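PDB 2J4B: transcription initiation factor TFIID subunit 5 from Encephalitozoon cuniculi, which probably helps mediate regulation of RNA polymerase II transcription as part of TFIID and SAGA, represented here by its N-terminal NTD2 domain. Local coordinates for residues A[22-25]-A[26-29]; A[57-60]-A[61-64]; A[91-95]-A[96-100]; A[106-109]-A[110-114]. All blocks are in the same frame, centred on the assembly; numbering follows the deposited sequence.

All four contacts are local, joining residues a turn or so apart, but they sit at different places in one mostly helical domain. Interactions 1 and 3 lie at the surface: the first opens helix 24-30 with a salt bridge and backbone bonds, the third spans the step from helix 88-95 to strand 98-103 with an aromatic pair and a water. Interactions 2 and 4 are partly buried, each with aromatic or aliphatic groups inward and a polar pair outward, in helices 51-61 and 104-116 on opposite sides of the chain's centre. Interactions 1 and 4 touch directly, helix 24-30 packing on helix 104-116, whereas interactions 2 and 3 touch none of the others.

Interaction 1: residues A[22-25]-A[26-29]; sequences SLDL and FKND
K27 reaches back past S22 to D24, and its chain can be followed outward from the backbone. CB lies 3.8 Å from D24 O and faces the hydroxyl of S22, whose OG is hydrogen-bonded to I19 O in the preceding helix. CG leaves anti to the backbone N (chi1 -156°), which sends the chain back toward the start of the helix, and a bend at chi3 (-69°) turns its end onto D24. CE passes 3.9 Å from S22 O, and NZ closes a salt bridge of 2.6 Å to D24 OD1, met nearly along the C-O axis. The two side chains lie alongside each other and point the same way, a surface pairing one turn apart that suits a flexible lysine and a short aspartate. This is the opening turn of helix 24-30, and its backbone is gripped through L23 O, which takes two amides: F26 N at 2.8 Å, from above the carbonyl plane, and K27 N at 3.1 Å, within that plane. An acidic residue such as D24 fits here because its negative charge would probably interact favourably with the positive end of the helix dipole. F26 supplies the apolar side. L25 CB covers one face of its ring, L25 CD2 comes to 4.0 Å from F26 CE1, and L23 CB approaches F26 CD2 obliquely, while beyond them the ring rests on Y105 and L109 of helix 104-116. A water at the ring's edge, in its plane, donates to L25 O and to D29 OD2, the latter also bonded to G103 N.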
loop_
_atom_site.group_PDB
_atom_site.type_symbol
_atom_site.label_atom_id
_atom_site.label_comp_id
_atom_site.label_asym_id
_atom_site.label_seq_id
_atom_site.Cartn_x
_atom_site.Cartn_y
_atom_site.Cartn_z
ATOM N N SER A 22 16.500 -4.994 -1.546
ATOM C CA SER A 22 16.509 -6.457 -1.552
ATOM C C SER A 22 17.084 -6.998 -2.865
ATOM O O SER A 22 17.242 -6.253 -3.841
ATOM C CB SER A 22 15.104 -7.023 -1.321
ATOM O OG SER A 22 14.221 -6.671 -2.373
ATOM N N LEU A 23 17.397 -8.294 -2.871
ATOM C CA LEU A 23 17.819 -8.989 -4.092
ATOM C C LEU A 23 16.732 -8.978 -5.164
ATOM O O LEU A 23 15.556 -9.135 -4.869
ATOM C CB LEU A 23 18.205 -10.438 -3.785
ATOM C CG LEU A 23 19.662 -10.703 -3.412
ATOM C CD1 LEU A 23 19.833 -12.176 -3.070
ATOM C CD2 LEU A 23 20.593 -10.287 -4.540
ATOM N N ASP A 24 17.148 -8.819 -6.416
ATOM C CA ASP A 24 16.218 -8.691 -7.534
ATOM C C ASP A 24 15.249 -9.877 -7.607
ATOM O O ASP A 24 14.107 -9.734 -8.083
ATOM C CB ASP A 24 16.995 -8.538 -8.842
ATOM C CG ASP A 24 17.860 -7.270 -8.871
ATOM O OD1 ASP A 24 17.314 -6.135 -8.776
ATOM O OD2 ASP A 24 19.098 -7.406 -9.004
ATOM N N LEU A 25 15.698 -11.030 -7.105
ATOM C CA LEU A 25 14.894 -12.246 -7.045
ATOM C C LEU A 25 13.625 -12.074 -6.227
ATOM O O LEU A 25 12.633 -12.755 -6.467
ATOM C CB LEU A 25 15.717 -13.380 -6.424
ATOM C CG LEU A 25 15.047 -14.759 -6.307
ATOM C CD1 LEU A 25 14.661 -15.314 -7.691
ATOM C CD2 LEU A 25 15.962 -15.732 -5.569
ATOM N N PHE A 26 13.665 -11.192 -5.234
ATOM C CA PHE A 26 12.520 -10.962 -4.363
ATOM C C PHE A 26 11.789 -9.664 -4.695
ATOM O O PHE A 26 10.596 -9.525 -4.395
ATOM C CB PHE A 26 12.965 -10.916 -2.906
ATOM C CG PHE A 26 13.768 -12.114 -2.473
ATOM C CD1 PHE A 26 13.294 -13.398 -2.686
ATOM C CD2 PHE A 26 14.987 -11.950 -1.831
ATOM C CE1 PHE A 26 14.029 -14.482 -2.289
ATOM C CE2 PHE A 26 15.720 -13.030 -1.428
ATOM C CZ PHE A 26 15.251 -14.295 -1.652
ATOM N N LYS A 27 12.491 -8.716 -5.308
ATOM C CA LYS A 27 11.905 -7.400 -5.595
ATOM C C LYS A 27 10.593 -7.501 -6.388
ATOM O O LYS A 27 9.683 -6.700 -6.211
ATOM C CB LYS A 27 12.905 -6.542 -6.364
ATOM C CG LYS A 27 12.678 -5.061 -6.223
ATOM C CD LYS A 27 13.670 -4.290 -7.056
ATOM C CE LYS A 27 15.063 -4.396 -6.506
ATOM N NZ LYS A 27 16.074 -4.171 -7.577
ATOM N N ASN A 28 10.543 -8.490 -7.271
ATOM C CA ASN A 28 9.399 -8.801 -8.120
ATOM C C ASN A 28 8.150 -9.074 -7.294
ATOM O O ASN A 28 7.058 -8.594 -7.605
ATOM C CB ASN A 28 9.747 -10.078 -8.891
ATOM C CG ASN A 28 9.158 -10.130 -10.274
ATOM O OD1 ASN A 28 8.919 -11.223 -10.796
ATOM N ND2 ASN A 28 8.962 -8.980 -10.896
ATOM N N ASP A 29 8.309 -9.882 -6.253
ATOM C CA ASP A 29 7.201 -10.251 -5.401
ATOM C C ASP A 29 6.892 -9.193 -4.355
ATOM O O ASP A 29 5.826 -9.213 -3.776
ATOM C CB ASP A 29 7.501 -11.557 -4.665
ATOM C CG ASP A 29 7.359 -12.753 -5.533
ATOM O OD1 ASP A 29 6.833 -12.616 -6.673
ATOM O OD2 ASP A 29 7.788 -13.833 -5.066
HETATM O O HOH W 1 10.394 -14.034 -4.573
#

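Interaction 2: residues A[57-60]-A[61-64]; sequences FFEK and YRGD
F57 O receives the amide of Y61 at 3.2 Å with a fairly straight N-H...O angle of 165°, the regular i to i+4 bond of the last turn of helix 51-61. One residue on, R62 N reaches F58 O at 2.9 Å through a bent, weak bond, and the chain then turns on, with D64 N bonded to Y61 O. This helix belongs to the all-helical part of the NTD2 domain, and its side chains sort by face. Buried F57 and Y61 cross at about a right angle, with F57 CE1 3.5 Å from Y61 CD2 and the ring planes inclined at 56°, an oblique meeting of two rings that also pack against Y12 and F38 of the neighbouring helices. The flat tyrosine ring packs among these aromatic neighbours while the aliphatic part of K60 covers one face: K60 CG sits 3.7 Å above the centre of the Y61 ring as a CH-pi contact. D64 OD2, held by a salt bridge to K16 NZ, lies in the plane of the Y61 ring at its edge. R62 meets a flat and a charged partner, as a planar cation can. Its guanidinium presents one face to F58 CE2, whose own ring is wedged against Y42 and F38, and a bend at chi3 (-75°) carries its end toward E59. The glutamate and arginine lie side by side, their flat groups steeply inclined, and R62 NH1 makes a salt bridge to the carboxylate with weak hydrogen bonds to both oxygens, E59 OE1 at 3.2 Å and E59 OE2 at 3.1 Å.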
loop_
_atom_site.group_PDB
_atom_site.type_symbol
_atom_site.label_atom_id
_atom_site.label_comp_id
_atom_site.label_asym_id
_atom_site.label_seq_id
_atom_site.Cartn_x
_atom_site.Cartn_y
_atom_site.Cartn_z
ATOM N N PHE A 57 1.251 13.425 -0.221
ATOM C CA PHE A 57 1.751 12.055 -0.187
ATOM C C PHE A 57 1.498 11.356 -1.525
ATOM O O PHE A 57 2.370 10.714 -2.092
ATOM C CB PHE A 57 1.074 11.266 0.946
ATOM C CG PHE A 57 1.330 9.782 0.888
ATOM C CD1 PHE A 57 2.489 9.245 1.410
ATOM C CD2 PHE A 57 0.414 8.932 0.295
ATOM C CE1 PHE A 57 2.734 7.874 1.351
ATOM C CE2 PHE A 57 0.647 7.572 0.222
ATOM C CZ PHE A 57 1.812 7.038 0.755
ATOM N N PHE A 58 0.269 11.489 -1.999
ATOM C CA PHE A 58 -0.148 10.947 -3.273
ATOM C C PHE A 58 0.773 11.440 -4.396
ATOM O O PHE A 58 1.381 10.652 -5.120
ATOM C CB PHE A 58 -1.592 11.379 -3.536
ATOM C CG PHE A 58 -2.225 10.699 -4.704
ATOM C CD1 PHE A 58 -2.861 9.481 -4.554
ATOM C CD2 PHE A 58 -2.195 11.275 -5.952
ATOM C CE1 PHE A 58 -3.455 8.856 -5.635
ATOM C CE2 PHE A 58 -2.777 10.654 -7.029
ATOM C CZ PHE A 58 -3.403 9.445 -6.873
ATOM N N GLU A 59 0.885 12.751 -4.531
ATOM C CA GLU A 59 1.691 13.345 -5.587
ATOM C C GLU A 59 3.153 12.916 -5.525
ATOM O O GLU A 59 3.798 12.766 -6.558
ATOM C CB GLU A 59 1.607 14.876 -5.520
ATOM C CG GLU A 59 0.239 15.448 -5.845
ATOM C CD GLU A 59 -0.280 15.016 -7.203
ATOM O OE1 GLU A 59 0.496 15.036 -8.182
ATOM O OE2 GLU A 59 -1.477 14.659 -7.291
ATOM N N LYS A 60 3.674 12.729 -4.318
ATOM C CA LYS A 60 5.086 12.433 -4.138
ATOM C C LYS A 60 5.430 11.039 -4.632
ATOM O O LYS A 60 6.377 10.870 -5.390
ATOM C CB LYS A 60 5.480 12.585 -2.670
ATOM C CG LYS A 60 6.951 12.290 -2.393
ATOM C CD LYS A 60 7.334 12.552 -0.942
ATOM C CE LYS A 60 7.483 14.029 -0.654
ATOM N NZ LYS A 60 6.165 14.692 -0.420
ATOM N N TYR A 61 4.640 10.044 -4.230
ATOM C CA TYR A 61 4.947 8.653 -4.540
ATOM C C TYR A 61 4.075 8.025 -5.634
ATOM O O TYR A 61 4.160 6.822 -5.853
ATOM C CB TYR A 61 4.850 7.800 -3.270
ATOM C CG TYR A 61 5.659 8.336 -2.115
ATOM C CD1 TYR A 61 7.041 8.212 -2.089
ATOM C CD2 TYR A 61 5.035 8.966 -1.048
ATOM C CE1 TYR A 61 7.782 8.714 -1.035
ATOM C CE2 TYR A 61 5.764 9.472 0.009
ATOM C CZ TYR A 61 7.134 9.343 0.014
ATOM O OH TYR A 61 7.839 9.868 1.076
ATOM N N ARG A 62 3.260 8.814 -6.330
ATOM C CA ARG A 62 2.408 8.268 -7.398
ATOM C C ARG A 62 3.178 7.733 -8.610
ATOM O O ARG A 62 2.645 6.916 -9.360
ATOM C CB ARG A 62 1.391 9.303 -7.885
ATOM C CG ARG A 62 1.980 10.457 -8.671
ATOM C CD ARG A 62 0.920 11.497 -8.972
ATOM N NE ARG A 62 -0.005 11.074 -10.024
ATOM C CZ ARG A 62 -1.073 11.768 -10.398
ATOM N NH1 ARG A 62 -1.343 12.908 -9.801
ATOM N NH2 ARG A 62 -1.865 11.325 -11.363
ATOM N N GLY A 63 4.415 8.194 -8.800
ATOM C CA GLY A 63 5.249 7.754 -9.920
ATOM C C GLY A 63 6.108 6.551 -9.567
ATOM O O GLY A 63 6.958 6.124 -10.356
ATOM N N ASP A 64 5.895 6.003 -8.372
ATOM C CA ASP A 64 6.625 4.816 -7.943
ATOM C C ASP A 64 5.914 3.551 -8.418
ATOM O O ASP A 64 6.424 2.440 -8.271
ATOM C CB ASP A 64 6.754 4.796 -6.429
ATOM C CG ASP A 64 7.593 5.941 -5.898
ATOM O OD1 ASP A 64 8.003 6.814 -6.689
ATOM O OD2 ASP A 64 7.837 5.976 -4.676
#

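Interaction 3: residues A[91-95]-A[96-100]; sequences YTFKN and SKYHL
F93 and Y98 meet because each carries its CG anti to the backbone N, at chi1 -167° and -169°, so that one ring comes off the last turn of the helix and the other off the start of the strand onto common ground. Their planes are inclined at 47° and the ring centres lie 5.7 Å apart, an oblique meeting. The closest touch between the rings is F93 CE2 against Y98 CD2 at 3.6 Å. Two broad aromatic groups suit the site, since they are long enough to meet across the five-residue step from helix to strand. Between them the chain turns at S96, the first residue to leave helical angles. S96 N still reaches back to T92 O, 3.0 Å away, but the bond is bent and weak, as is common where a helix ends. A small serine fits this turn, its CB close beside the same T92 carbonyl. A water sits over the centre of one face of the F93 ring, 2.7 Å from F93 O and 2.6 Å from S96 O. It can donate to either carbonyl and so joins the helix end to the loop, although acceptors around it outnumber its protons. Around this joint, F93 also meets H40 and I39 of helix 34-47, while Y98 lies against Y35 and P36 of the same helix. Strand 98-103 leaves from here to pair in parallel with strand 130-135; the backbone of Y98 is hydrogen-bonded to D131 in that strand and to H129 just before it.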
loop_
_atom_site.group_PDB
_atom_site.type_symbol
_atom_site.label_atom_id
_atom_site.label_comp_id
_atom_site.label_asym_id
_atom_site.label_seq_id
_atom_site.Cartn_x
_atom_site.Cartn_y
_atom_site.Cartn_z
ATOM N N TYR A 91 -14.539 3.131 -3.309
ATOM C CA TYR A 91 -15.239 2.455 -2.222
ATOM C C TYR A 91 -14.885 0.991 -2.200
ATOM O O TYR A 91 -14.570 0.437 -1.152
ATOM C CB TYR A 91 -16.755 2.605 -2.387
ATOM C CG TYR A 91 -17.576 2.076 -1.229
ATOM C CD1 TYR A 91 -17.763 2.830 -0.083
ATOM C CD2 TYR A 91 -18.177 0.829 -1.295
ATOM C CE1 TYR A 91 -18.517 2.346 0.977
ATOM C CE2 TYR A 91 -18.943 0.336 -0.242
ATOM C CZ TYR A 91 -19.108 1.094 0.884
ATOM O OH TYR A 91 -19.866 0.593 1.918
ATOM N N THR A 92 -14.945 0.365 -3.365
ATOM C CA THR A 92 -14.615 -1.050 -3.490
ATOM C C THR A 92 -13.193 -1.306 -3.033
ATOM O O THR A 92 -12.929 -2.275 -2.332
ATOM C CB THR A 92 -14.775 -1.537 -4.919
ATOM O OG1 THR A 92 -16.162 -1.568 -5.244
ATOM C CG2 THR A 92 -14.203 -2.934 -5.072
ATOM N N PHE A 93 -12.279 -0.422 -3.409
ATOM C CA PHE A 93 -10.901 -0.593 -3.020
ATOM C C PHE A 93 -10.736 -0.508 -1.489
ATOM O O PHE A 93 -9.954 -1.245 -0.893
ATOM C CB PHE A 93 -10.008 0.430 -3.717
ATOM C CG PHE A 93 -8.552 0.106 -3.598
ATOM C CD1 PHE A 93 -7.891 0.289 -2.404
ATOM C CD2 PHE A 93 -7.858 -0.436 -4.669
ATOM C CE1 PHE A 93 -6.567 -0.047 -2.275
ATOM C CE2 PHE A 93 -6.523 -0.761 -4.550
ATOM C CZ PHE A 93 -5.878 -0.565 -3.349
ATOM N N LYS A 94 -11.477 0.395 -0.860
ATOM C CA LYS A 94 -11.346 0.616 0.562
ATOM C C LYS A 94 -11.925 -0.529 1.388
ATOM O O LYS A 94 -11.448 -0.818 2.481
ATOM C CB LYS A 94 -12.037 1.927 0.969
ATOM C CG LYS A 94 -11.707 2.340 2.397
ATOM C CD LYS A 94 -12.330 3.651 2.790
ATOM C CE LYS A 94 -13.401 3.489 3.877
ATOM N NZ LYS A 94 -14.779 3.311 3.301
ATOM N N ASN A 95 -12.966 -1.165 0.863
ATOM C CA ASN A 95 -13.746 -2.128 1.635
ATOM C C ASN A 95 -13.548 -3.585 1.221
ATOM O O ASN A 95 -14.127 -4.476 1.841
ATOM C CB ASN A 95 -15.218 -1.768 1.519
ATOM C CG ASN A 95 -15.526 -0.432 2.146
ATOM O OD1 ASN A 95 -15.068 -0.148 3.255
ATOM N ND2 ASN A 95 -16.284 0.403 1.443
ATOM N N SER A 96 -12.745 -3.826 0.181
ATOM C CA SER A 96 -12.514 -5.185 -0.323
ATOM C C SER A 96 -11.054 -5.570 -0.271
ATOM O O SER A 96 -10.180 -4.722 -0.062
ATOM C CB SER A 96 -12.997 -5.312 -1.758
ATOM O OG SER A 96 -14.409 -5.300 -1.791
ATOM N N LYS A 97 -10.786 -6.845 -0.497
ATOM C CA LYS A 97 -9.436 -7.347 -0.399
ATOM C C LYS A 97 -8.660 -7.263 -1.698
ATOM O O LYS A 97 -9.142 -7.659 -2.757
ATOM C CB LYS A 97 -9.430 -8.771 0.163
ATOM C CG LYS A 97 -9.406 -8.751 1.671
ATOM C CD LYS A 97 -9.521 -10.106 2.285
ATOM C CE LYS A 97 -9.791 -9.971 3.784
ATOM N NZ LYS A 97 -8.799 -9.036 4.418
ATOM N N TYR A 98 -7.452 -6.711 -1.598
ATOM C CA TYR A 98 -6.528 -6.647 -2.732
ATOM C C TYR A 98 -5.617 -7.873 -2.673
ATOM O O TYR A 98 -5.016 -8.176 -1.638
ATOM C CB TYR A 98 -5.724 -5.342 -2.706
ATOM C CG TYR A 98 -4.931 -5.070 -3.968
ATOM C CD1 TYR A 98 -3.700 -5.673 -4.177
ATOM C CD2 TYR A 98 -5.400 -4.193 -4.938
ATOM C CE1 TYR A 98 -2.977 -5.435 -5.306
ATOM C CE2 TYR A 98 -4.666 -3.945 -6.083
ATOM C CZ TYR A 98 -3.450 -4.567 -6.249
ATOM O OH TYR A 98 -2.694 -4.332 -7.370
ATOM N N HIS A 99 -5.555 -8.573 -3.801
ATOM C CA HIS A 99 -4.874 -9.843 -3.936
ATOM C C HIS A 99 -3.450 -9.677 -4.462
ATOM O O HIS A 99 -3.225 -8.952 -5.434
ATOM C CB HIS A 99 -5.647 -10.726 -4.893
ATOM C CG HIS A 99 -6.925 -11.266 -4.327
ATOM N ND1 HIS A 99 -8.055 -10.490 -4.165
ATOM C CD2 HIS A 99 -7.259 -12.511 -3.912
ATOM C CE1 HIS A 99 -9.021 -11.230 -3.652
ATOM N NE2 HIS A 99 -8.564 -12.459 -3.489
ATOM N N LEU A 100 -2.497 -10.349 -3.802
ATOM C CA LEU A 100 -1.100 -10.383 -4.223
ATOM C C LEU A 100 -0.641 -11.845 -4.197
ATOM O O LEU A 100 -1.237 -12.674 -3.515
ATOM C CB LEU A 100 -0.228 -9.548 -3.280
ATOM C CG LEU A 100 -0.514 -8.038 -3.129
ATOM C CD1 LEU A 100 0.016 -7.502 -1.835
ATOM C CD2 LEU A 100 0.035 -7.209 -4.298
HETATM O O HOH W 2 -8.981 -3.544 -1.992
#

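Interaction 4: residues A[106-109]-A[110-114]; sequences AFDL and LINFL
F107 is overlapped by I111, one turn further along helix 104-116, whose CG1 lies 4.0 Å from the ring centroid and 14° off its normal, a CH-pi contact over the face. Phenylalanine can reach it because its CG stands anti to the backbone N (chi1 -176°), which swings the ring outward and somewhat toward the next turn, where I111 lies, and the branched isoleucine offers CD1 as well, 3.9 Å from F107 CE1. The helix is the first of two in the connection between the parallel strands 98-103 and 130-135, and its faces pack on different helices. I111 and L114 turn toward L126 of helix 120-129, while L110 meets L15 and F113 stacks on W18, both in helix 8-21. Leucine and phenylalanine suit these buried positions because they fill the seams between helices. The backbone is regular throughout: L110 N bonds to A106 O at 2.8 Å, and F113 N to L109 O at 3.0 Å. A106 is small enough to pack close against helix 24-30. On the exposed face the side chains are polar, and D108 and N112 cross there obliquely, their carboxylate and amide planes far from parallel. N112 N bonds to D108 O almost straight along the carbonyl, while the side-chain link beside it is short but strongly bent and so weak, N112 ND2 to D108 OD1 at 2.7 Å.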
loop_
_atom_site.group_PDB
_atom_site.type_symbol
_atom_site.label_atom_id
_atom_site.label_comp_id
_atom_site.label_asym_id
_atom_site.label_seq_id
_atom_site.Cartn_x
_atom_site.Cartn_y
_atom_site.Cartn_z
ATOM N N ALA A 106 10.330 -14.421 -0.077
ATOM C CA ALA A 106 9.973 -12.997 -0.087
ATOM C C ALA A 106 8.977 -12.676 1.021
ATOM O O ALA A 106 9.137 -11.688 1.762
ATOM C CB ALA A 106 9.389 -12.604 -1.440
ATOM N N PHE A 107 7.943 -13.507 1.124
ATOM C CA PHE A 107 6.986 -13.385 2.207
ATOM C C PHE A 107 7.706 -13.379 3.561
ATOM O O PHE A 107 7.527 -12.463 4.360
ATOM C CB PHE A 107 5.970 -14.536 2.160
ATOM C CG PHE A 107 4.888 -14.442 3.197
ATOM C CD1 PHE A 107 3.936 -13.429 3.141
ATOM C CD2 PHE A 107 4.801 -15.381 4.216
ATOM C CE1 PHE A 107 2.914 -13.360 4.080
ATOM C CE2 PHE A 107 3.800 -15.321 5.155
ATOM C CZ PHE A 107 2.858 -14.311 5.099
ATOM N N ASP A 108 8.512 -14.401 3.819
ATOM C CA ASP A 108 9.171 -14.514 5.115
ATOM C C ASP A 108 10.083 -13.301 5.400
ATOM O O ASP A 108 10.005 -12.678 6.469
ATOM C CB ASP A 108 9.924 -15.833 5.225
ATOM C CG ASP A 108 10.165 -16.234 6.661
ATOM O OD1 ASP A 108 10.822 -15.467 7.394
ATOM O OD2 ASP A 108 9.685 -17.304 7.083
ATOM N N LEU A 109 10.919 -12.935 4.444
ATOM C CA LEU A 109 11.712 -11.722 4.591
ATOM C C LEU A 109 10.819 -10.524 4.918
ATOM O O LEU A 109 11.146 -9.731 5.811
ATOM C CB LEU A 109 12.557 -11.465 3.335
ATOM C CG LEU A 109 13.738 -12.441 3.217
ATOM C CD1 LEU A 109 14.309 -12.467 1.800
ATOM C CD2 LEU A 109 14.840 -12.128 4.249
ATOM N N LEU A 110 9.689 -10.409 4.212
ATOM C CA LEU A 110 8.781 -9.256 4.350
ATOM C C LEU A 110 8.181 -9.125 5.740
ATOM O O LEU A 110 8.079 -8.024 6.259
ATOM C CB LEU A 110 7.642 -9.322 3.321
ATOM C CG LEU A 110 6.503 -8.287 3.462
ATOM C CD1 LEU A 110 6.996 -6.841 3.148
ATOM C CD2 LEU A 110 5.334 -8.660 2.600
ATOM N N ILE A 111 7.785 -10.240 6.344
ATOM C CA ILE A 111 7.107 -10.198 7.650
ATOM C C ILE A 111 8.120 -10.037 8.772
ATOM O O ILE A 111 7.859 -9.352 9.754
ATOM C CB ILE A 111 6.232 -11.459 7.926
ATOM C CG1 ILE A 111 5.280 -11.745 6.761
ATOM C CG2 ILE A 111 5.416 -11.252 9.189
ATOM C CD1 ILE A 111 4.203 -10.742 6.612
ATOM N N ASN A 112 9.274 -10.677 8.612
ATOM C CA ASN A 112 10.405 -10.469 9.506
ATOM C C ASN A 112 10.738 -8.986 9.562
ATOM O O ASN A 112 10.908 -8.410 10.629
ATOM C CB ASN A 112 11.635 -11.262 9.031
ATOM C CG ASN A 112 11.476 -12.773 9.184
ATOM O OD1 ASN A 112 10.590 -13.255 9.876
ATOM N ND2 ASN A 112 12.347 -13.524 8.531
ATOM N N PHE A 113 10.816 -8.351 8.403
ATOM C CA PHE A 113 11.134 -6.916 8.354
ATOM C C PHE A 113 10.089 -6.051 9.071
ATOM O O PHE A 113 10.432 -5.168 9.859
ATOM C CB PHE A 113 11.283 -6.441 6.902
ATOM C CG PHE A 113 11.517 -4.988 6.793
ATOM C CD1 PHE A 113 12.733 -4.446 7.168
ATOM C CD2 PHE A 113 10.518 -4.146 6.372
ATOM C CE1 PHE A 113 12.943 -3.104 7.102
ATOM C CE2 PHE A 113 10.729 -2.789 6.317
ATOM C CZ PHE A 113 11.932 -2.273 6.665
ATOM N N LEU A 114 8.813 -6.298 8.793
ATOM C CA LEU A 114 7.734 -5.529 9.437
ATOM C C LEU A 114 7.642 -5.773 10.953
ATOM O O LEU A 114 7.420 -4.844 11.723
ATOM C CB LEU A 114 6.393 -5.833 8.783
ATOM C CG LEU A 114 6.296 -5.588 7.277
ATOM C CD1 LEU A 114 5.055 -6.301 6.715
ATOM C CD2 LEU A 114 6.275 -4.089 6.974
#